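Local coordinates for protein hydroxyglutarate synthase (Pseudomonas putida, PDB 6W1G) that catalyses the iron(II)- and oxygen-dependent decarboxylation and hydroxylation of 2-oxoadipate to D-2-hydroxyglutarate, a step of D-lysine catabolism, at residues A78-A82 with F429-L433; Q94-Y98 with L435-E440; I156-A161 with E185-T189. All coordinates share one frame; numbering follows the deposited sequence.

Contact 1. Residues A78-A82 with F429-L433; sequences AEELA and FEAAL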
ATOM      1  N   ALA A  78      -3.231 -18.581  11.010  1.00 18.20           N
ATOM      2  CA  ALA A  78      -2.209 -17.891  11.793  1.00 17.80           C
ATOM      3  C   ALA A  78      -0.802 -18.314  11.386  1.00 17.88           C
ATOM      4  O   ALA A  78       0.105 -17.474  11.273  1.00 17.89           O
ATOM      5  CB  ALA A  78      -2.424 -18.127  13.302  1.00 21.02           C
ATOM      6  N   GLU A  79      -0.591 -19.612  11.179  1.00 17.22           N
ATOM      7  CA  GLU A  79       0.727 -20.098  10.790  0.63 18.25           C
ATOM      8  C   GLU A  79       1.159 -19.501   9.445  1.00 15.22           C
ATOM      9  O   GLU A  79       2.331 -19.154   9.257  1.00 16.16           O
ATOM     10  CB  GLU A  79       0.659 -21.620  10.744  0.63 22.43           C
ATOM     11  CG  GLU A  79       0.407 -22.326  12.117  0.63 26.59           C
ATOM     12  CD  GLU A  79      -0.930 -22.077  12.852  0.63 25.96           C
ATOM     13  OE1 GLU A  79      -2.022 -21.913  12.243  0.63 21.90           O
ATOM     14  OE2 GLU A  79      -0.885 -22.131  14.094  0.63 29.99           O
ATOM     15  N   GLU A  80       0.214 -19.376   8.498  1.00 15.04           N
ATOM     16  CA  GLU A  80       0.535 -18.742   7.220  1.00 14.07           C
ATOM     17  C   GLU A  80       0.935 -17.280   7.414  1.00 12.99           C
ATOM     18  O   GLU A  80       1.886 -16.809   6.783  1.00 13.23           O
ATOM     19  CB  GLU A  80      -0.632 -18.854   6.233  1.00 13.74           C
ATOM     20  CG  GLU A  80      -0.822 -20.288   5.695  1.00 16.08           C
ATOM     21  CD  GLU A  80      -2.036 -20.478   4.826  1.00 16.11           C
ATOM     22  OE1 GLU A  80      -2.799 -19.524   4.607  1.00 18.25           O
ATOM     23  OE2 GLU A  80      -2.215 -21.620   4.362  1.00 18.98           O
ATOM     24  N   LEU A  81       0.206 -16.554   8.252  1.00 13.63           N
ATOM     25  CA  LEU A  81       0.539 -15.152   8.499  1.00 13.37           C
ATOM     26  C   LEU A  81       1.907 -15.011   9.157  1.00 12.96           C
ATOM     27  O   LEU A  81       2.725 -14.168   8.765  1.00 12.98           O
ATOM     28  CB  LEU A  81      -0.547 -14.487   9.355  1.00 13.83           C
ATOM     29  CG  LEU A  81      -0.328 -13.004   9.627  1.00 13.14           C
ATOM     30  CD1 LEU A  81      -0.350 -12.157   8.362  1.00 14.43           C
ATOM     31  CD2 LEU A  81      -1.370 -12.519  10.618  1.00 14.02           C
ATOM     32  N   ALA A  82       2.176 -15.827  10.168  1.00 13.97           N
ATOM     33  CA  ALA A  82       3.461 -15.742  10.853  1.00 14.02           C
ATOM     34  C   ALA A  82       4.610 -16.073   9.926  1.00 13.66           C
ATOM     35  O   ALA A  82       5.664 -15.438   9.970  1.00 13.23           O
ATOM     36  CB  ALA A  82       3.471 -16.685  12.066  1.00 15.54           C
ATOM     37  N   PHE A 429      -4.889 -10.500  16.110  1.00 21.12           N
ATOM     38  CA  PHE A 429      -4.090 -10.422  14.905  1.00 17.84           C
ATOM     39  C   PHE A 429      -2.612 -10.540  15.245  1.00 15.54           C
ATOM     40  O   PHE A 429      -1.862 -11.250  14.574  1.00 17.05           O
ATOM     41  CB  PHE A 429      -4.365  -9.105  14.190  1.00 17.52           C
ATOM     42  CG  PHE A 429      -3.702  -9.024  12.834  1.00 16.36           C
ATOM     43  CD1 PHE A 429      -4.288  -9.583  11.718  1.00 15.28           C
ATOM     44  CD2 PHE A 429      -2.466  -8.421  12.699  1.00 15.19           C
ATOM     45  CE1 PHE A 429      -3.679  -9.544  10.465  1.00 15.43           C
ATOM     46  CE2 PHE A 429      -1.844  -8.372  11.455  1.00 15.85           C
ATOM     47  CZ  PHE A 429      -2.460  -8.919  10.336  1.00 16.19           C
ATOM     48  N   GLU A 430      -2.158  -9.802  16.264  1.00 19.21           N
ATOM     49  CA  GLU A 430      -0.742  -9.806  16.616  1.00 18.88           C
ATOM     50  C   GLU A 430      -0.285 -11.149  17.174  1.00 19.02           C
ATOM     51  O   GLU A 430       0.852 -11.565  16.932  1.00 19.74           O
ATOM     52  CB  GLU A 430      -0.417  -8.633  17.558  1.00 19.20           C
ATOM     53  CG  GLU A 430      -0.592  -7.299  16.845  1.00 20.21           C
ATOM     54  CD  GLU A 430      -0.321  -6.092  17.721  1.00 23.33           C
ATOM     55  OE1 GLU A 430      -0.510  -6.167  18.948  1.00 26.77           O
ATOM     56  OE2 GLU A 430       0.093  -5.064  17.165  1.00 22.21           O
ATOM     57  N   ALA A 431      -1.163 -11.855  17.875  1.00 20.47           N
ATOM     58  CA  ALA A 431      -0.812 -13.185  18.340  1.00 21.86           C
ATOM     59  C   ALA A 431      -0.591 -14.119  17.162  1.00 21.02           C
ATOM     60  O   ALA A 431       0.347 -14.933  17.164  1.00 22.80           O
ATOM     61  CB  ALA A 431      -1.910 -13.695  19.267  1.00 24.86           C
ATOM     62  N   ALA A 432      -1.440 -14.009  16.137  1.00 19.70           N
ATOM     63  CA  ALA A 432      -1.288 -14.827  14.931  1.00 18.93           C
ATOM     64  C   ALA A 432      -0.033 -14.452  14.161  1.00 17.58           C
ATOM     65  O   ALA A 432       0.699 -15.317  13.679  1.00 19.20           O
ATOM     66  CB  ALA A 432      -2.523 -14.643  14.054  1.00 19.63           C
ATOM     67  N   LEU A 433       0.243 -13.152  14.071  1.00 16.57           N
ATOM     68  CA  LEU A 433       1.381 -12.639  13.321  1.00 15.14           C
ATOM     69  C   LEU A 433       2.710 -13.010  13.960  1.00 17.17           C
ATOM     70  O   LEU A 433       3.716 -13.207  13.259  1.00 17.18           O
ATOM     71  CB  LEU A 433       1.245 -11.119  13.297  1.00 15.77           C
ATOM     72  CG  LEU A 433       2.274 -10.296  12.542  1.00 15.52           C
ATOM     73  CD1 LEU A 433       2.305 -10.605  11.074  1.00 15.56           C
ATOM     74  CD2 LEU A 433       1.975  -8.810  12.742  1.00 16.50           C
TER
HETATM   75  O   HOH W   1       6.115 -14.202  12.429  1.00 17.20           O
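Two helices that pack on the mixed sheet meet here, with Ala78, Leu81 and Ala82 of helix 78-90 against Phe429, Ala432 and Leu433 at the end of helix 424-433. The short axes approach to 8.3 Å and cross at -69°. The small alanines at the crossing are consistent with this short distance. Ala78 CB and Ala432 CB stand 3.6 Å apart, methyl against methyl. At Ala82 the backbones themselves come close: Ala82 CA lies 3.5 Å from Leu433 O in a CH...O contact, and Ala82 CB rests near Ala432 O.

Leu81 fills the inner side of the crossing. Its CG is turned away from the backbone N (chi1 -178°), which sends the isobutyl end across to the other helix. One branch, CD2, sits over a face of the Phe429 ring, 4.0 Å from the centroid and 25° off the ring normal. This is a CH-pi contact, offset toward the rim. Leu81 CG meets Leu433 CD1 at 3.8 Å. CD2 also comes near Ala432 CB.

No direct hydrogen bond joins the segments. A water bridges them instead. It donates to Ala82 O at 2.8 Å and to Leu433 O at 2.7 Å, so the last carbonyl of each segment is linked through one molecule.

On the sheet side, Leu81 and Ala432 reach Leu132 of strand 127-133, and Leu433 reaches Phe113 of strand 108-114. Phe429 also meets His109 edge-to-face. The arrangement is an alanine-lined helix-helix crossing over the sheet of an enzyme from the glyoxalase clan.

Contact 2. Residues Q94-Y98 with L435-E440; sequences QPVGY and LQVQDE
Pro95 CG, at the far corner of its ring, meets the Leu435 branch CD1 at 3.9 Å. This is the apolar start of the contact. Next along, Val437 sets its side chain against the backbone of Gly97. Its CB and both methyls crowd round Gly97 O, and CG2 also approaches Tyr98 CB.

Gln438 bends at chi2 (-103°), and its side chain crosses that of Gln94 at a slant. In the conformer described, Gln438 NE2 comes 3.5 Å from Gln94 OE1. This is at best a weak hydrogen bond, and a doubtful one.

The backbones hold more firmly. Gln438 N donates to Pro95 O at 2.8 Å in a nearly straight bond (175°). Gly97 N donates to Gln438 O at 3.0 Å, in the carbonyl plane. Gln438 is thus gripped through both its N and its O, on the two residues flanking Val96.

Glu440 has its CG between the backbone N and the carbonyl carbon (chi1 65°) and bends again beyond it. The carboxylate therefore curls back to the strand, where OE1 lies 3.5 Å from Gly97 CA. Glu440 CB packs on Val96 CG1 at 3.6 Å. A water takes the N-H of Tyr98 and donates to Glu440 OE2 at 3.1 Å. Tyr98 OH is hydrogen-bonded to His109 ND1.

Strand 94-100 is outermost in the five-stranded mixed sheet, and its inner neighbour is strand 108-114. The loop between helices 424-433 and 440-458 meets its outer edge through Val96 and Gln438, an isolated beta bridge.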
ATOM      1  N   GLN A  94       8.440  -5.032   7.131  1.00 10.59           N
ATOM      2  CA  GLN A  94       7.891  -5.199   8.457  1.00 11.09           C
ATOM      3  C   GLN A  94       6.404  -4.935   8.454  1.00  9.82           C
ATOM      4  O   GLN A  94       5.925  -4.149   7.643  1.00  9.74           O
ATOM      5  CB  GLN A  94       8.562  -4.264   9.453  1.00 15.84           C
ATOM      6  CG  GLN A  94      10.038  -4.436   9.488  1.00 21.86           C
ATOM      7  CD  GLN A  94      10.682  -3.424  10.411  1.00 29.01           C
ATOM      8  OE1 GLN A  94      10.264  -3.268  11.566  1.00 32.73           O
ATOM      9  NE2 GLN A  94      11.691  -2.708   9.909  1.00 29.96           N
ATOM     10  N   PRO A  95       5.640  -5.521   9.389  1.00 10.39           N
ATOM     11  CA  PRO A  95       4.185  -5.260   9.425  1.00 10.80           C
ATOM     12  C   PRO A  95       3.878  -3.892  10.005  1.00 11.28           C
ATOM     13  O   PRO A  95       4.307  -3.592  11.130  1.00 13.57           O
ATOM     14  CB  PRO A  95       3.657  -6.380  10.326  1.00 12.44           C
ATOM     15  CG  PRO A  95       4.856  -6.707  11.202  1.00 15.16           C
ATOM     16  CD  PRO A  95       6.074  -6.533  10.383  1.00 12.31           C
ATOM     17  N   VAL A  96       3.157  -3.082   9.252  1.00 10.70           N
ATOM     18  CA  VAL A  96       2.821  -1.720   9.654  1.00 11.27           C
ATOM     19  C   VAL A  96       1.312  -1.569   9.573  1.00 11.36           C
ATOM     20  O   VAL A  96       0.705  -1.857   8.536  1.00 12.35           O
ATOM     21  CB  VAL A  96       3.516  -0.678   8.755  1.00 11.51           C
ATOM     22  CG1 VAL A  96       3.134   0.714   9.214  1.00 12.03           C
ATOM     23  CG2 VAL A  96       5.010  -0.895   8.756  1.00 11.89           C
ATOM     24  N   GLY A  97       0.711  -1.064  10.655  1.00 12.18           N
ATOM     25  CA  GLY A  97      -0.695  -0.772  10.678  1.00 13.46           C
ATOM     26  C   GLY A  97      -1.582  -1.967  10.901  1.00 12.92           C
ATOM     27  O   GLY A  97      -1.163  -3.122  10.831  1.00 14.53           O
ATOM     28  N   TYR A  98      -2.851  -1.688  11.183  1.00 14.26           N
ATOM     29  CA  TYR A  98      -3.840  -2.727  11.425  1.00 14.34           C
ATOM     30  C   TYR A  98      -5.182  -2.230  10.909  1.00 15.25           C
ATOM     31  O   TYR A  98      -5.613  -1.112  11.204  1.00 18.90           O
ATOM     32  CB  TYR A  98      -3.928  -3.043  12.929  1.00 17.12           C
ATOM     33  CG  TYR A  98      -5.037  -4.018  13.227  1.00 17.38           C
ATOM     34  CD1 TYR A  98      -4.987  -5.332  12.763  1.00 16.15           C
ATOM     35  CD2 TYR A  98      -6.159  -3.631  13.933  1.00 20.40           C
ATOM     36  CE1 TYR A  98      -5.998  -6.222  12.983  1.00 17.45           C
ATOM     37  CE2 TYR A  98      -7.181  -4.527  14.173  1.00 21.23           C
ATOM     38  CZ  TYR A  98      -7.101  -5.822  13.715  1.00 19.79           C
ATOM     39  OH  TYR A  98      -8.155  -6.676  13.989  1.00 21.16           O
ATOM     40  N   LEU A 435       4.247 -10.958  16.092  1.00 19.76           N
ATOM     41  CA  LEU A 435       4.836  -9.725  16.603  1.00 22.96           C
ATOM     42  C   LEU A 435       3.789  -8.629  16.553  1.00 20.10           C
ATOM     43  O   LEU A 435       2.687  -8.819  16.048  1.00 19.41           O
ATOM     44  CB  LEU A 435       6.135  -9.390  15.888  1.00 22.74           C
ATOM     45  CG  LEU A 435       5.982  -9.078  14.433  1.00 19.76           C
ATOM     46  CD1 LEU A 435       7.084  -8.093  14.028  1.00 23.64           C
ATOM     47  CD2 LEU A 435       6.095 -10.331  13.675  1.00 22.37           C
ATOM     48  N   GLN A 436       4.145  -7.468  17.114  1.00 20.32           N
ATOM     49  CA  GLN A 436       3.245  -6.320  17.079  1.00 20.57           C
ATOM     50  C   GLN A 436       3.409  -5.558  15.768  1.00 17.35           C
ATOM     51  O   GLN A 436       4.501  -5.532  15.196  1.00 19.46           O
ATOM     52  CB  GLN A 436       3.532  -5.390  18.256  1.00 24.60           C
ATOM     53  CG  GLN A 436       3.042  -5.995  19.543  1.00 31.02           C
ATOM     54  CD  GLN A 436       2.886  -4.981  20.641  1.00 39.02           C
ATOM     55  OE1 GLN A 436       1.788  -4.765  21.141  1.00 45.15           O
ATOM     56  NE2 GLN A 436       3.983  -4.349  21.030  1.00 40.17           N
ATOM     57  N   VAL A 437       2.296  -5.022  15.252  1.00 15.53           N
ATOM     58  CA  VAL A 437       2.389  -4.170  14.062  1.00 15.20           C
ATOM     59  C   VAL A 437       3.022  -2.840  14.466  1.00 16.31           C
ATOM     60  O   VAL A 437       2.904  -2.391  15.625  1.00 19.11           O
ATOM     61  CB  VAL A 437       1.035  -3.968  13.361  1.00 16.55           C
ATOM     62  CG1 VAL A 437       0.422  -5.348  13.064  1.00 17.24           C
ATOM     63  CG2 VAL A 437       0.083  -3.100  14.134  1.00 18.35           C
ATOM     64  N   GLN A 438       3.766  -2.250  13.556  1.00 16.22           N
ATOM     65  CA  GLN A 438       4.379  -0.957  13.789  0.58 17.02           C
ATOM     66  C   GLN A 438       3.332   0.142  13.627  1.00 15.37           C
ATOM     67  O   GLN A 438       2.390   0.025  12.843  1.00 16.05           O
ATOM     68  CB  GLN A 438       5.493  -0.721  12.774  0.58 21.77           C
ATOM     69  CG  GLN A 438       6.775  -1.440  12.982  0.58 26.73           C
ATOM     70  CD  GLN A 438       7.762  -0.466  13.533  0.58 24.60           C
ATOM     71  OE1 GLN A 438       7.475   0.221  14.512  0.58 23.80           O
ATOM     72  NE2 GLN A 438       8.911  -0.351  12.886  0.58 20.27           N
ATOM     73  N   ASP A 439       3.535   1.234  14.367  1.00 16.06           N
ATOM     74  CA  ASP A 439       2.668   2.414  14.294  1.00 16.43           C
ATOM     75  C   ASP A 439       3.197   3.315  13.186  1.00 13.99           C
ATOM     76  O   ASP A 439       4.261   3.949  13.327  1.00 13.82           O
ATOM     77  CB  ASP A 439       2.699   3.125  15.641  1.00 18.16           C
ATOM     78  CG  ASP A 439       1.937   4.439  15.666  1.00 23.14           C
ATOM     79  OD1 ASP A 439       1.346   4.878  14.653  1.00 23.89           O
ATOM     80  OD2 ASP A 439       1.937   5.049  16.756  1.00 29.04           O
ATOM     81  N   GLU A 440       2.439   3.400  12.091  1.00 13.23           N
ATOM     82  CA  GLU A 440       2.878   4.196  10.950  1.00 12.31           C
ATOM     83  C   GLU A 440       3.073   5.651  11.304  1.00 11.15           C
ATOM     84  O   GLU A 440       3.950   6.298  10.740  1.00 11.56           O
ATOM     85  CB  GLU A 440       1.938   4.041   9.761  1.00 13.82           C
ATOM     86  CG  GLU A 440       0.506   4.547   9.908  1.00 17.70           C
ATOM     87  CD  GLU A 440      -0.434   3.562  10.587  1.00 25.66           C
ATOM     88  OE1 GLU A 440       0.040   2.614  11.243  1.00 25.02           O
ATOM     89  OE2 GLU A 440      -1.661   3.730  10.451  1.00 30.70           O
TER
HETATM   90  O   HOH W   2      -3.388   1.213  11.210  1.00 26.67           O

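Contact 3. Residues I156-A161 with E185-T189; sequences IFTSRA and EALHT
With chi1 at 72°, Thr158 OG1 stands between its backbone N and carbonyl carbon, facing Glu185. Glu185 bends at chi2 (-68°), and the Glu185 and Thr158 side chains cross at about a right angle. Thr158 OG1 donates to Glu185 OE1 at 2.7 Å, on the anti side and 24° out of the carboxylate plane. Thr158 OG1 also accepts from Ala161 N at 3.0 Å, the capping bond of Thr158, the N-cap residue of helix 159-171. Arg160 CB lies 3.6 Å from Glu185 CD, but the guanidinium turns away to a salt bridge with Glu163.

Thr158 CG2 packs on His188 CB at 4.0 Å. Ala161 CB faces Glu185 CB at the same separation. Two waters bridge the segments. One donates to both Ile156 O and Thr189 O. The other accepts from Thr158 N, donates to Glu185 O and lies 2.6 Å from Thr189 OG1.

The contact joins the start of helix 159-171 to the C-terminal part of helix 176-188. Phe157 turns from it onto helix 78-90, while Ala186 and Leu187 lie against helix 9-27.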
ATOM      1  N   ILE A 156       1.481 -23.579   1.627  1.00 14.01           N
ATOM      2  CA  ILE A 156       1.596 -22.541   0.610  1.00 14.38           C
ATOM      3  C   ILE A 156       3.016 -22.123   0.277  1.00 13.00           C
ATOM      4  O   ILE A 156       3.219 -21.407  -0.698  1.00 15.10           O
ATOM      5  CB  ILE A 156       0.739 -21.321   0.994  1.00 14.12           C
ATOM      6  CG1 ILE A 156       1.315 -20.569   2.191  1.00 13.45           C
ATOM      7  CG2 ILE A 156      -0.733 -21.731   1.194  1.00 15.72           C
ATOM      8  CD1 ILE A 156       0.616 -19.257   2.449  1.00 14.59           C
ATOM      9  N   PHE A 157       4.015 -22.510   1.051  1.00 12.39           N
ATOM     10  CA  PHE A 157       5.399 -22.161   0.822  1.00 12.96           C
ATOM     11  C   PHE A 157       6.179 -23.364   0.329  1.00 13.40           C
ATOM     12  O   PHE A 157       6.005 -24.478   0.852  1.00 16.49           O
ATOM     13  CB  PHE A 157       6.049 -21.704   2.106  1.00 14.54           C
ATOM     14  CG  PHE A 157       5.293 -20.598   2.793  1.00 14.68           C
ATOM     15  CD1 PHE A 157       5.304 -19.307   2.306  1.00 15.06           C
ATOM     16  CD2 PHE A 157       4.489 -20.883   3.902  1.00 16.27           C
ATOM     17  CE1 PHE A 157       4.569 -18.304   2.967  1.00 17.33           C
ATOM     18  CE2 PHE A 157       3.766 -19.903   4.542  1.00 17.24           C
ATOM     19  CZ  PHE A 157       3.803 -18.633   4.093  1.00 16.49           C
ATOM     20  N   THR A 158       7.046 -23.151  -0.653  1.00 12.64           N
ATOM     21  CA  THR A 158       7.912 -24.239  -1.064  1.00 12.54           C
ATOM     22  C   THR A 158       8.936 -24.530   0.018  1.00 11.91           C
ATOM     23  O   THR A 158       9.318 -23.672   0.816  1.00 12.18           O
ATOM     24  CB  THR A 158       8.631 -23.971  -2.378  1.00 13.72           C
ATOM     25  OG1 THR A 158       9.632 -22.977  -2.162  1.00 13.74           O
ATOM     26  CG2 THR A 158       7.671 -23.527  -3.483  1.00 15.72           C
ATOM     27  N   SER A 159       9.378 -25.785   0.053  1.00 13.24           N
ATOM     28  CA  SER A 159      10.393 -26.156   1.018  1.00 13.03           C
ATOM     29  C   SER A 159      11.665 -25.331   0.832  1.00 12.41           C
ATOM     30  O   SER A 159      12.319 -24.966   1.830  1.00 12.85           O
ATOM     31  CB  SER A 159      10.693 -27.651   0.938  1.00 15.84           C
ATOM     32  OG  SER A 159       9.597 -28.398   1.413  1.00 19.81           O
ATOM     33  N   ARG A 160      12.036 -25.043  -0.422  1.00 11.87           N
ATOM     34  CA  ARG A 160      13.239 -24.253  -0.659  1.00 11.54           C
ATOM     35  C   ARG A 160      13.069 -22.820  -0.122  1.00 11.11           C
ATOM     36  O   ARG A 160      14.002 -22.249   0.455  1.00 11.96           O
ATOM     37  CB  ARG A 160      13.606 -24.240  -2.145  1.00 12.29           C
ATOM     38  CG  ARG A 160      14.980 -23.664  -2.420  1.00 13.22           C
ATOM     39  CD  ARG A 160      16.072 -24.676  -2.055  1.00 14.53           C
ATOM     40  NE  ARG A 160      17.395 -24.060  -2.243  1.00 14.35           N
ATOM     41  CZ  ARG A 160      18.206 -23.667  -1.268  1.00 13.73           C
ATOM     42  NH1 ARG A 160      17.900 -23.878   0.019  1.00 14.33           N
ATOM     43  NH2 ARG A 160      19.319 -23.043  -1.584  1.00 14.89           N
ATOM     44  N   ALA A 161      11.879 -22.232  -0.297  1.00 11.02           N
ATOM     45  CA  ALA A 161      11.660 -20.912   0.300  1.00 11.48           C
ATOM     46  C   ALA A 161      11.881 -20.948   1.803  1.00 10.99           C
ATOM     47  O   ALA A 161      12.506 -20.057   2.367  1.00 11.81           O
ATOM     48  CB  ALA A 161      10.261 -20.400  -0.031  1.00 11.74           C
ATOM     49  N   GLU A 185      11.590 -18.687  -5.524  1.00 11.75           N
ATOM     50  CA  GLU A 185      10.826 -19.601  -4.698  1.00 12.43           C
ATOM     51  C   GLU A 185       9.681 -18.911  -4.009  1.00 12.23           C
ATOM     52  O   GLU A 185       8.587 -19.467  -3.890  1.00 14.04           O
ATOM     53  CB  GLU A 185      11.756 -20.288  -3.705  1.00 12.78           C
ATOM     54  CG  GLU A 185      12.737 -21.222  -4.327  1.00 16.24           C
ATOM     55  CD  GLU A 185      12.109 -22.485  -4.943  1.00 17.56           C
ATOM     56  OE1 GLU A 185      10.997 -22.887  -4.543  1.00 17.47           O
ATOM     57  OE2 GLU A 185      12.771 -23.095  -5.814  1.00 22.31           O
ATOM     58  N   ALA A 186       9.927 -17.712  -3.507  1.00 13.11           N
ATOM     59  CA  ALA A 186       8.858 -16.940  -2.874  1.00 13.68           C
ATOM     60  C   ALA A 186       7.735 -16.640  -3.846  1.00 13.91           C
ATOM     61  O   ALA A 186       6.563 -16.654  -3.475  1.00 14.57           O
ATOM     62  CB  ALA A 186       9.414 -15.629  -2.345  1.00 15.34           C
ATOM     63  N   LEU A 187       8.082 -16.346  -5.099  1.00 15.25           N
ATOM     64  CA  LEU A 187       7.069 -15.987  -6.073  1.00 16.93           C
ATOM     65  C   LEU A 187       6.068 -17.107  -6.282  1.00 16.42           C
ATOM     66  O   LEU A 187       4.894 -16.841  -6.553  1.00 16.69           O
ATOM     67  CB  LEU A 187       7.780 -15.666  -7.378  1.00 21.77           C
ATOM     68  CG  LEU A 187       7.054 -14.867  -8.447  1.00 25.87           C
ATOM     69  CD1 LEU A 187       6.722 -13.522  -7.930  1.00 30.00           C
ATOM     70  CD2 LEU A 187       7.947 -14.785  -9.674  1.00 25.25           C
ATOM     71  N   HIS A 188       6.506 -18.365  -6.137  1.00 16.19           N
ATOM     72  CA  HIS A 188       5.583 -19.457  -6.336  1.00 17.56           C
ATOM     73  C   HIS A 188       4.378 -19.374  -5.409  1.00 16.29           C
ATOM     74  O   HIS A 188       3.272 -19.805  -5.772  1.00 17.99           O
ATOM     75  CB  HIS A 188       6.306 -20.781  -6.114  1.00 19.57           C
ATOM     76  CG  HIS A 188       7.305 -21.136  -7.158  1.00 22.98           C
ATOM     77  ND1 HIS A 188       7.070 -20.985  -8.512  1.00 25.85           N
ATOM     78  CD2 HIS A 188       8.528 -21.701  -7.047  1.00 24.96           C
ATOM     79  CE1 HIS A 188       8.122 -21.424  -9.186  1.00 25.60           C
ATOM     80  NE2 HIS A 188       9.019 -21.870  -8.320  1.00 27.09           N
ATOM     81  N   THR A 189       4.560 -18.789  -4.215  1.00 13.77           N
ATOM     82  CA  THR A 189       3.473 -18.694  -3.252  1.00 14.08           C
ATOM     83  C   THR A 189       2.302 -17.928  -3.815  1.00 13.18           C
ATOM     84  O   THR A 189       1.164 -18.182  -3.415  1.00 15.38           O
ATOM     85  CB  THR A 189       3.986 -18.059  -1.973  1.00 14.23           C
ATOM     86  OG1 THR A 189       4.994 -18.901  -1.441  1.00 22.09           O
ATOM     87  CG2 THR A 189       2.955 -17.959  -0.914  1.00 15.23           C
TER
HETATM   88  O   HOH W   3       0.966 -21.034  -2.573  1.00 26.63           O
HETATM   89  O   HOH W   4       7.120 -20.428  -1.694  1.00 16.88           O

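How the contacts relate
From the N terminus, helix 78-90 comes first and strand 94-100 follows it. Each waits for a partner near the C terminus. Contact 3 closes first, a short loop through helices 159-171 and 176-188. It is nested inside the long loops of contacts 1 and 2. Residues 429-433 then return to 78-82, and 435-440 to 94-98, so contacts 1 and 2 cross along the chain. A probable hydrogen bond between Val437 N and Glu430 OE2 links them. Contact 3 touches contact 1 where Glu80 packs on Ile156 and Phe157. Contacts 2 and 3 do not touch. Together the three contacts tie the C-terminal helices and a helical pair to helix 78-90 and the sheet.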